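Local coordinates for flavin-nucleotide-binding protein (Mycobacterium smegmatis, PDB 4YBN), which binds FAD and heme in a split beta-barrel and is probably an oxidoreductase related to pyridoxamine 5'-phosphate oxidase, at residues D15-T20 with S162-E167; L25-D30 with R101-T106; T31-T36 with G216-T221. All blocks are in the same frame, centred on the assembly; numbering follows the deposited sequence. Where two conformers were deposited one is given.

Overall arrangement
From the N terminus, the loop 15-20 pairs with strand 161-166 in contact 1, closing a loop of about 140 residues. Contact 2 lies wholly within that loop and packs the next element, helix 22-29, on strand 99-108, the antiparallel neighbour of strand 161-166. Contact 3 starts directly after this helix, at 31-36, but its partner is the C-terminal tail 216-221, so it crosses both other contacts. Contacts 1 and 2 meet through the paired strands and share one FAD, whereas contacts 2 and 3 meet where N220 binds the backbone at the end of the helix.

Contact 1. Residues D15-T20 with S162-E167; sequences DEKQST and SLKLSE. With FAD (flavin-adenine dinucleotide), chain K.
K17 and S19 bracket Q18, which forms a non-hydrogen-bonded antiparallel pair with K164. L165 N donates to K17 O at 2.8 Å and S19 N to L163 O at 2.9 Å, both nearly straight at the hydrogen.

The K17 side chain runs extended beyond CG. Its CB lies 3.3 Å from L165 O and also packs against K164 CE; CG still rests beside the same carbonyl. CD then passes between K164 CE and S166 OG, CE continues along the serine, and NZ donates to S166 OG at 3.0 Å and to a heme propionate oxygen. K164, its CG anti to the backbone N (chi1 -173°), crosses K17 at a slant and delivers NZ to FAD O3' at 2.8 Å, to R13 O and to the other oxygen of that heme carboxylate. Two ammonium groups thus converge on one anionic group, and K164 links both cofactors. Further along the strand, S162 OG accepts from FAD O2B at 2.6 Å. On the other face, S19 CB meets L165 CD1 at 3.5 Å. At the strand edge a water joins Q18 NE2, S19 O and L163 N; the Q18 amide is also held by V11 N and T9 O.

The 15-20 loop thereby covers one edge of strand 161-166, whose other edge pairs with strand 99-108; helix 22-29 packs on L163 and L165 through R24 and L28.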
# COMPACT_ATOMS: atom_id res chain seq x y z
N ASP A 15 -12.06 14.50 10.05
CA ASP A 15 -13.18 13.59 9.84
C ASP A 15 -14.18 14.04 8.74
O ASP A 15 -15.01 13.24 8.32
CB ASP A 15 -13.86 13.23 11.20
CG ASP A 15 -14.66 14.40 11.82
OD1 ASP A 15 -15.21 15.24 11.06
OD2 ASP A 15 -14.79 14.46 13.07
N GLU A 16 -14.07 15.28 8.24
CA GLU A 16 -14.77 15.62 6.96
C GLU A 16 -14.18 14.86 5.73
O GLU A 16 -14.75 14.90 4.64
CB GLU A 16 -14.83 17.15 6.70
CG GLU A 16 -13.51 17.93 6.72
CD GLU A 16 -13.69 19.43 6.43
OE1 GLU A 16 -13.90 19.81 5.26
OE2 GLU A 16 -13.62 20.25 7.38
N LYS A 17 -13.05 14.18 5.93
CA LYS A 17 -12.50 13.25 4.94
C LYS A 17 -13.09 11.83 5.01
O LYS A 17 -12.83 11.01 4.10
CB LYS A 17 -11.00 13.19 5.11
CG LYS A 17 -10.32 14.45 4.61
CD LYS A 17 -8.89 14.51 5.08
CE LYS A 17 -8.21 15.76 4.56
NZ LYS A 17 -6.74 15.50 4.54
N GLN A 18 -13.84 11.51 6.08
CA GLN A 18 -14.51 10.21 6.20
C GLN A 18 -15.66 10.18 5.22
O GLN A 18 -16.36 11.18 5.09
CB GLN A 18 -15.02 9.98 7.58
CG GLN A 18 -15.65 8.60 7.74
CD GLN A 18 -15.45 8.01 9.15
OE1 GLN A 18 -15.23 8.74 10.14
NE2 GLN A 18 -15.50 6.68 9.24
N SER A 19 -15.80 9.07 4.49
CA SER A 19 -16.97 8.83 3.62
C SER A 19 -17.73 7.59 4.03
O SER A 19 -17.13 6.57 4.28
CB SER A 19 -16.52 8.65 2.18
OG SER A 19 -17.61 8.10 1.40
N THR A 20 -19.05 7.65 4.09
CA THR A 20 -19.87 6.47 4.33
C THR A 20 -20.44 5.84 3.05
O THR A 20 -21.32 5.00 3.11
CB THR A 20 -21.07 6.83 5.22
OG1 THR A 20 -21.78 7.90 4.58
CG2 THR A 20 -20.57 7.27 6.64
N SER A 162 -14.30 1.42 7.45
CA SER A 162 -14.20 2.86 7.43
C SER A 162 -13.48 3.28 6.12
O SER A 162 -12.61 2.54 5.63
CB SER A 162 -13.52 3.36 8.69
OG SER A 162 -12.15 3.03 8.66
N LEU A 163 -13.89 4.38 5.55
CA LEU A 163 -13.27 4.90 4.33
C LEU A 163 -12.83 6.35 4.54
O LEU A 163 -13.62 7.26 4.98
CB LEU A 163 -14.24 4.76 3.15
CG LEU A 163 -13.72 5.22 1.78
CD1 LEU A 163 -12.61 4.40 1.19
CD2 LEU A 163 -14.88 5.29 0.83
N LYS A 164 -11.59 6.61 4.24
CA LYS A 164 -11.07 8.01 4.30
C LYS A 164 -10.51 8.48 2.97
O LYS A 164 -9.73 7.77 2.31
CB LYS A 164 -10.04 8.08 5.38
CG LYS A 164 -9.56 9.52 5.64
CD LYS A 164 -8.88 9.70 7.00
CE LYS A 164 -8.62 11.19 7.31
NZ LYS A 164 -7.71 11.26 8.49
N LEU A 165 -10.97 9.65 2.54
CA LEU A 165 -10.68 10.18 1.21
C LEU A 165 -10.03 11.57 1.34
O LEU A 165 -10.63 12.46 1.93
CB LEU A 165 -11.97 10.33 0.37
CG LEU A 165 -12.99 9.16 0.35
CD1 LEU A 165 -14.29 9.54 -0.38
CD2 LEU A 165 -12.37 7.95 -0.33
N SER A 166 -8.84 11.75 0.76
CA SER A 166 -8.19 13.07 0.66
C SER A 166 -7.85 13.36 -0.77
O SER A 166 -6.96 12.75 -1.31
CB SER A 166 -6.92 13.09 1.47
OG SER A 166 -6.59 14.43 1.77
N GLU A 167 -8.60 14.23 -1.43
CA GLU A 167 -8.31 14.57 -2.81
C GLU A 167 -8.36 16.07 -3.03
O GLU A 167 -8.68 16.52 -4.13
CB GLU A 167 -9.31 13.89 -3.78
CG GLU A 167 -9.38 12.36 -3.69
CD GLU A 167 -8.10 11.66 -4.11
OE1 GLU A 167 -7.26 12.27 -4.80
OE2 GLU A 167 -7.91 10.50 -3.74
PA FAD K . -8.07 6.95 15.21
O1A FAD K . -9.05 7.84 15.92
O2A FAD K . -6.87 6.51 15.99
O5B FAD K . -8.92 5.69 14.54
C5B FAD K . -10.35 5.56 14.68
C4B FAD K . -10.97 4.87 13.46
O4B FAD K . -10.89 5.75 12.32
C3B FAD K . -10.24 3.63 12.92
O3B FAD K . -10.41 2.42 13.68
C2B FAD K . -10.68 3.58 11.45
O2B FAD K . -11.88 2.84 11.27
C1B FAD K . -10.93 5.04 11.08
N9A FAD K . -9.86 5.51 10.18
C8A FAD K . -8.87 6.32 10.62
N7A FAD K . -7.98 6.55 9.61
C5A FAD K . -8.41 5.88 8.52
C6A FAD K . -7.88 5.73 7.14
N6A FAD K . -6.74 6.39 6.85
N1A FAD K . -8.59 4.96 6.26
C2A FAD K . -9.73 4.30 6.64
N3A FAD K . -10.24 4.42 7.88
C4A FAD K . -9.65 5.19 8.87
N1 FAD K . -1.89 10.59 9.03
C2 FAD K . -0.93 11.29 9.70
O2 FAD K . -1.27 11.60 10.87
N3 FAD K . 0.28 11.59 9.14
C4 FAD K . 0.64 11.15 7.88
O4 FAD K . 1.73 11.31 7.27
C4X FAD K . -0.38 10.42 7.09
N5 FAD K . -0.11 9.95 5.84
C5X FAD K . -1.06 9.23 5.19
C6 FAD K . -0.81 8.78 3.93
C7 FAD K . -1.79 8.08 3.25
C7M FAD K . -1.52 7.56 1.88
C8 FAD K . -3.10 7.78 3.85
C8M FAD K . -4.14 6.96 3.12
C9 FAD K . -3.36 8.24 5.11
C9A FAD K . -2.38 8.95 5.79
N10 FAD K . -2.64 9.39 7.09
C10 FAD K . -1.67 10.15 7.76
C1' FAD K . -3.96 9.16 7.73
C2' FAD K . -3.97 8.15 8.84
O2' FAD K . -4.33 6.89 8.29
C3' FAD K . -5.07 8.59 9.82
O3' FAD K . -6.29 8.90 9.07
C4' FAD K . -4.57 9.78 10.69
O4' FAD K . -3.36 9.42 11.42
C5' FAD K . -5.65 10.20 11.66
O5' FAD K . -6.14 9.04 12.31
P FAD K . -7.15 9.13 13.55
O1P FAD K . -8.31 9.93 13.01
O2P FAD K . -6.42 9.59 14.76
O3P FAD K . -7.60 7.62 13.80
O HOH W 1 -16.36 5.53 6.58

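Contact 2. Residues L25-D30 with R101-T106. With FAD (flavin-adenine dinucleotide), chain K.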
# COMPACT_ATOMS: atom_id res chain seq x y z
N LEU A 25 -16.38 2.82 -1.44
CA LEU A 25 -15.65 1.68 -0.95
C LEU A 25 -15.38 0.61 -1.99
O LEU A 25 -14.22 0.20 -2.18
CB LEU A 25 -16.29 1.09 0.27
CG LEU A 25 -15.59 -0.17 0.76
CD1 LEU A 25 -14.27 0.17 1.45
CD2 LEU A 25 -16.49 -0.97 1.66
N ASP A 26 -16.40 0.19 -2.71
CA ASP A 26 -16.22 -0.78 -3.76
C ASP A 26 -15.31 -0.31 -4.86
O ASP A 26 -14.51 -1.09 -5.41
CB ASP A 26 -17.61 -1.19 -4.38
CG ASP A 26 -18.45 -1.97 -3.42
OD1 ASP A 26 -17.90 -2.40 -2.40
OD2 ASP A 26 -19.66 -2.19 -3.67
N ASP A 27 -15.41 0.94 -5.21
CA ASP A 27 -14.55 1.49 -6.20
C ASP A 27 -13.06 1.39 -5.78
O ASP A 27 -12.22 0.94 -6.55
CB ASP A 27 -14.90 2.96 -6.48
CG ASP A 27 -14.10 3.52 -7.63
OD1 ASP A 27 -14.31 3.05 -8.77
OD2 ASP A 27 -13.22 4.40 -7.40
N LEU A 28 -12.78 1.69 -4.53
CA LEU A 28 -11.41 1.51 -4.06
C LEU A 28 -11.02 0.09 -4.06
O LEU A 28 -9.98 -0.27 -4.62
CB LEU A 28 -11.28 2.06 -2.66
CG LEU A 28 -9.90 1.90 -2.02
CD1 LEU A 28 -8.85 2.58 -2.83
CD2 LEU A 28 -9.92 2.40 -0.62
N LEU A 29 -11.88 -0.79 -3.53
CA LEU A 29 -11.55 -2.21 -3.48
C LEU A 29 -11.47 -2.87 -4.85
O LEU A 29 -10.79 -3.87 -5.05
CB LEU A 29 -12.59 -2.94 -2.63
CG LEU A 29 -12.70 -2.56 -1.17
CD1 LEU A 29 -13.75 -3.33 -0.45
CD2 LEU A 29 -11.36 -2.67 -0.44
N ASP A 30 -12.13 -2.29 -5.84
CA ASP A 30 -12.02 -2.78 -7.16
C ASP A 30 -10.91 -2.14 -7.95
O ASP A 30 -10.82 -2.37 -9.15
CB ASP A 30 -13.31 -2.47 -7.91
CG ASP A 30 -14.48 -3.30 -7.37
OD1 ASP A 30 -14.20 -4.32 -6.69
OD2 ASP A 30 -15.64 -2.91 -7.62
N ARG A 101 -2.54 13.11 -1.35
CA ARG A 101 -3.84 12.73 -1.76
C ARG A 101 -3.84 11.20 -1.65
O ARG A 101 -2.91 10.51 -2.04
CB ARG A 101 -4.13 13.19 -3.17
CG ARG A 101 -4.61 14.60 -3.26
CD ARG A 101 -4.98 14.90 -4.69
NE ARG A 101 -5.53 16.26 -4.86
CZ ARG A 101 -5.80 16.83 -6.03
NH1 ARG A 101 -5.58 16.18 -7.17
NH2 ARG A 101 -6.29 18.10 -6.07
N TYR A 102 -4.94 10.67 -1.16
CA TYR A 102 -5.09 9.20 -1.03
C TYR A 102 -6.52 8.80 -0.79
O TYR A 102 -7.38 9.65 -0.51
CB TYR A 102 -4.28 8.76 0.14
CG TYR A 102 -4.81 9.32 1.45
CD1 TYR A 102 -5.94 8.77 2.07
CD2 TYR A 102 -4.17 10.40 2.09
CE1 TYR A 102 -6.41 9.26 3.29
CE2 TYR A 102 -4.62 10.88 3.32
CZ TYR A 102 -5.75 10.31 3.90
OH TYR A 102 -6.22 10.77 5.11
N ARG A 103 -6.78 7.48 -0.88
CA ARG A 103 -8.06 6.88 -0.51
C ARG A 103 -7.68 5.65 0.30
O ARG A 103 -6.76 4.93 -0.11
CB ARG A 103 -8.80 6.42 -1.75
CG ARG A 103 -9.35 7.45 -2.71
CD ARG A 103 -9.74 6.77 -4.00
NE ARG A 103 -8.55 6.64 -4.83
CZ ARG A 103 -8.42 5.89 -5.90
NH1 ARG A 103 -9.44 5.14 -6.33
NH2 ARG A 103 -7.22 5.88 -6.54
N SER A 104 -8.27 5.41 1.45
CA SER A 104 -7.88 4.31 2.25
C SER A 104 -9.11 3.67 2.90
O SER A 104 -10.02 4.39 3.31
CB SER A 104 -6.93 4.77 3.40
OG SER A 104 -6.46 3.55 4.03
N ALA A 105 -9.16 2.36 2.97
CA ALA A 105 -10.27 1.69 3.66
C ALA A 105 -9.68 0.79 4.67
O ALA A 105 -8.61 0.20 4.45
CB ALA A 105 -11.10 0.93 2.66
N THR A 106 -10.37 0.65 5.80
CA THR A 106 -9.99 -0.29 6.82
C THR A 106 -11.24 -1.14 7.16
O THR A 106 -12.32 -0.57 7.32
CB THR A 106 -9.54 0.41 8.10
OG1 THR A 106 -8.63 1.48 7.76
CG2 THR A 106 -8.78 -0.61 8.91
PA FAD K . -8.07 6.95 15.21
O1A FAD K . -9.05 7.84 15.92
O2A FAD K . -6.87 6.51 15.99
O5B FAD K . -8.92 5.69 14.54
C5B FAD K . -10.35 5.56 14.68
C4B FAD K . -10.97 4.87 13.46
O4B FAD K . -10.89 5.75 12.32
C3B FAD K . -10.24 3.63 12.92
O3B FAD K . -10.41 2.42 13.68
C2B FAD K . -10.68 3.58 11.45
O2B FAD K . -11.88 2.84 11.27
C1B FAD K . -10.93 5.04 11.08
N9A FAD K . -9.86 5.51 10.18
C8A FAD K . -8.87 6.32 10.62
N7A FAD K . -7.98 6.55 9.61
C5A FAD K . -8.41 5.88 8.52
C6A FAD K . -7.88 5.73 7.14
N6A FAD K . -6.74 6.39 6.85
N1A FAD K . -8.59 4.96 6.26
C2A FAD K . -9.73 4.30 6.64
N3A FAD K . -10.24 4.42 7.88
C4A FAD K . -9.65 5.19 8.87
N1 FAD K . -1.89 10.59 9.03
C2 FAD K . -0.93 11.29 9.70
O2 FAD K . -1.27 11.60 10.87
N3 FAD K . 0.28 11.59 9.14
C4 FAD K . 0.64 11.15 7.88
O4 FAD K . 1.73 11.31 7.27
C4X FAD K . -0.38 10.42 7.09
N5 FAD K . -0.11 9.95 5.84
C5X FAD K . -1.06 9.23 5.19
C6 FAD K . -0.81 8.78 3.93
C7 FAD K . -1.79 8.08 3.25
C7M FAD K . -1.52 7.56 1.88
C8 FAD K . -3.10 7.78 3.85
C8M FAD K . -4.14 6.96 3.12
C9 FAD K . -3.36 8.24 5.11
C9A FAD K . -2.38 8.95 5.79
N10 FAD K . -2.64 9.39 7.09
C10 FAD K . -1.67 10.15 7.76
C1' FAD K . -3.96 9.16 7.73
C2' FAD K . -3.97 8.15 8.84
O2' FAD K . -4.33 6.89 8.29
C3' FAD K . -5.07 8.59 9.82
O3' FAD K . -6.29 8.90 9.07
C4' FAD K . -4.57 9.78 10.69
O4' FAD K . -3.36 9.42 11.42
C5' FAD K . -5.65 10.20 11.66
O5' FAD K . -6.14 9.04 12.31
P FAD K . -7.15 9.13 13.55
O1P FAD K . -8.31 9.93 13.01
O2P FAD K . -6.42 9.59 14.76
O3P FAD K . -7.60 7.62 13.80
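L28 meets R103 and A105 because its CG stands trans to the backbone N (chi1 178°), a setting that spreads the two methyls over the strand. CD2 presses on the A105 backbone N at 3.7 Å and on its CB, whereas CD1 lies 4.0 Å from R103 CB. L25 has the same first torsion and brings CD1 to 3.5 Å from A105 CB, tighter than ordinary carbon contact, so the alanine methyl meets both leucines, which are one helical turn apart.

R103 already heads for the helix from CB. A bend at chi3 (-84°) turns its end so that L28 CD1 lies over one face of the guanidinium and D27 OD2 near its plane at the edge. The D27 OD2 to R103 NH1 salt bridge is long, at 4.0 Å, and the carboxylate is not coplanar with the guanidinium. The stronger partner of R103 is D87, which binds NH2 and would share its charge.

Residues of the strand alternate between the helix and the cofactor. S104 and T106 point away from the helix: S104 CB is 3.3 Å from FAD N1A, and T106 OG1 is 3.2 Å from FAD C2A. Y102 lies with one ring face against the flavin, although the extreme closeness of the two as modelled is doubtful. T84 holds the S104 hydroxyl, and Y102 OH binds a heme oxygen.

Helix 22-29 therefore lies across the sheet face opposite the FAD, the axis of its segment 25-29 standing at 101° to strand 101-106. Beneath it strand 99-108 is flanked by strands 78-91 and 161-166, with L28 also on A85 and L25 on W161.

Contact 3. Residues T31-T36 with G216-T221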
# COMPACT_ATOMS: atom_id res chain seq x y z
N THR A 31 -10.11 -1.30 -7.32
CA THR A 31 -9.01 -0.65 -7.97
C THR A 31 -7.68 -1.25 -7.50
O THR A 31 -6.84 -1.56 -8.33
CB THR A 31 -9.04 0.86 -7.66
OG1 THR A 31 -10.26 1.41 -8.11
CG2 THR A 31 -7.88 1.60 -8.38
N ILE A 32 -7.47 -1.35 -6.21
CA ILE A 32 -6.17 -1.74 -5.64
C ILE A 32 -6.21 -3.20 -5.36
O ILE A 32 -7.10 -3.61 -4.66
CB ILE A 32 -5.93 -0.98 -4.30
CG1 ILE A 32 -6.01 0.55 -4.53
CG2 ILE A 32 -4.59 -1.34 -3.68
CD1 ILE A 32 -4.92 1.06 -5.43
N PRO A 33 -5.25 -4.00 -5.84
CA PRO A 33 -5.25 -5.43 -5.59
C PRO A 33 -4.49 -5.90 -4.33
O PRO A 33 -4.53 -7.07 -4.01
CB PRO A 33 -4.56 -5.98 -6.82
CG PRO A 33 -3.59 -4.96 -7.15
CD PRO A 33 -4.18 -3.64 -6.80
N LEU A 34 -3.84 -4.98 -3.63
CA LEU A 34 -3.05 -5.32 -2.46
C LEU A 34 -3.77 -4.88 -1.21
O LEU A 34 -4.28 -3.75 -1.13
CB LEU A 34 -1.68 -4.66 -2.56
CG LEU A 34 -0.85 -4.40 -1.32
CD1 LEU A 34 -0.38 -5.70 -0.71
CD2 LEU A 34 0.32 -3.49 -1.70
N ALA A 35 -3.81 -5.77 -0.23
CA ALA A 35 -4.29 -5.41 1.09
C ALA A 35 -3.14 -5.65 2.09
O ALA A 35 -2.26 -6.50 1.86
CB ALA A 35 -5.48 -6.30 1.46
N THR A 36 -3.17 -4.94 3.21
CA THR A 36 -2.28 -5.26 4.25
C THR A 36 -3.17 -5.76 5.36
O THR A 36 -4.09 -5.08 5.74
CB THR A 36 -1.45 -4.04 4.69
OG1 THR A 36 -0.66 -3.63 3.58
CG2 THR A 36 -0.57 -4.42 5.77
N GLY A 216 -3.53 0.70 -19.11
CA GLY A 216 -4.01 1.89 -18.38
C GLY A 216 -3.64 1.79 -16.91
O GLY A 216 -2.71 1.07 -16.50
N GLU A 217 -4.46 2.44 -16.12
CA GLU A 217 -4.25 2.48 -14.71
C GLU A 217 -4.76 1.23 -14.05
O GLU A 217 -5.81 0.69 -14.33
CB GLU A 217 -4.89 3.70 -14.07
CG GLU A 217 -4.23 4.99 -14.49
CD GLU A 217 -4.89 6.21 -13.85
OE1 GLU A 217 -5.68 6.08 -12.90
OE2 GLU A 217 -4.59 7.31 -14.31
N LEU A 218 -3.94 0.77 -13.15
CA LEU A 218 -4.14 -0.44 -12.41
C LEU A 218 -5.53 -0.47 -11.86
O LEU A 218 -5.91 0.50 -11.23
CB LEU A 218 -3.17 -0.43 -11.24
CG LEU A 218 -3.53 -1.27 -10.04
CD1 LEU A 218 -3.30 -2.72 -10.43
CD2 LEU A 218 -2.79 -0.79 -8.80
N ARG A 219 -6.28 -1.57 -12.11
CA ARG A 219 -7.59 -1.82 -11.42
C ARG A 219 -7.70 -3.27 -10.87
O ARG A 219 -6.82 -4.11 -11.11
CB ARG A 219 -8.81 -1.38 -12.29
CG ARG A 219 -9.05 0.13 -12.18
CD ARG A 219 -10.46 0.56 -12.47
NE ARG A 219 -11.51 0.20 -11.49
CZ ARG A 219 -12.74 -0.17 -11.84
NH1 ARG A 219 -13.05 -0.31 -13.13
NH2 ARG A 219 -13.67 -0.46 -10.92
N ASN A 220 -8.72 -3.52 -10.06
CA ASN A 220 -8.99 -4.85 -9.46
C ASN A 220 -10.40 -5.43 -9.89
O ASN A 220 -11.12 -6.05 -9.08
CB ASN A 220 -8.83 -4.77 -7.91
CG ASN A 220 -8.54 -6.13 -7.27
OD1 ASN A 220 -8.21 -7.08 -7.97
ND2 ASN A 220 -8.63 -6.20 -5.91
N THR A 221 -10.77 -5.17 -11.16
CA THR A 221 -11.90 -5.80 -11.86
C THR A 221 -11.90 -5.40 -13.34
O THR A 221 -11.51 -4.28 -13.69
CB THR A 221 -13.26 -5.44 -11.27
OG1 THR A 221 -14.20 -6.44 -11.67
CG2 THR A 221 -13.77 -4.04 -11.76
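P33 and L218 supply the apolar part of this contact. L218 has CG trans to its backbone N (chi1 156°), which carries both methyls to the proline ring: CD2 comes to 3.7 Å from P33 CD, and CD1 lies against CD and CG of the same ring. I32 CD1 adds a looser touch on L218 CD2, at 4.4 Å.

The backbones themselves come close at T31 and R219. T31 O receives a bent CA-H...O contact from R219 CA at 3.2 Å. N220 N is equally near this oxygen but poorly angled toward it, and instead bonds the carbonyl of D30 just before. The T31 methyl CG2 packs on a further backbone oxygen, L218 O, at 3.6 Å.

Side-chain polar groups make little direct use of one another here. T31 OG1 lies near the plane of the R219 guanidinium, at its edge and 3.8 Å from R219 NE, but its hydrogen bond goes to D27 O. N220 turns its side chain into the bend at 31-33: CB covers the T31 carbonyl carbon, and ND2 passes 3.5 Å from P33 CA on its way to the carbonyl oxygens of F52 and L29.

The contact thus rests on apolar packing and on the backbone carbonyls of L29, D30 and F52 taken up by N220. The buried N220 amide ties the C-terminal tail to the end of helix 22-29 and to strand 44-55, while P33 and L218, which also touch L86 and L188 of the second subunit, extend the apolar seam into the dimer interface.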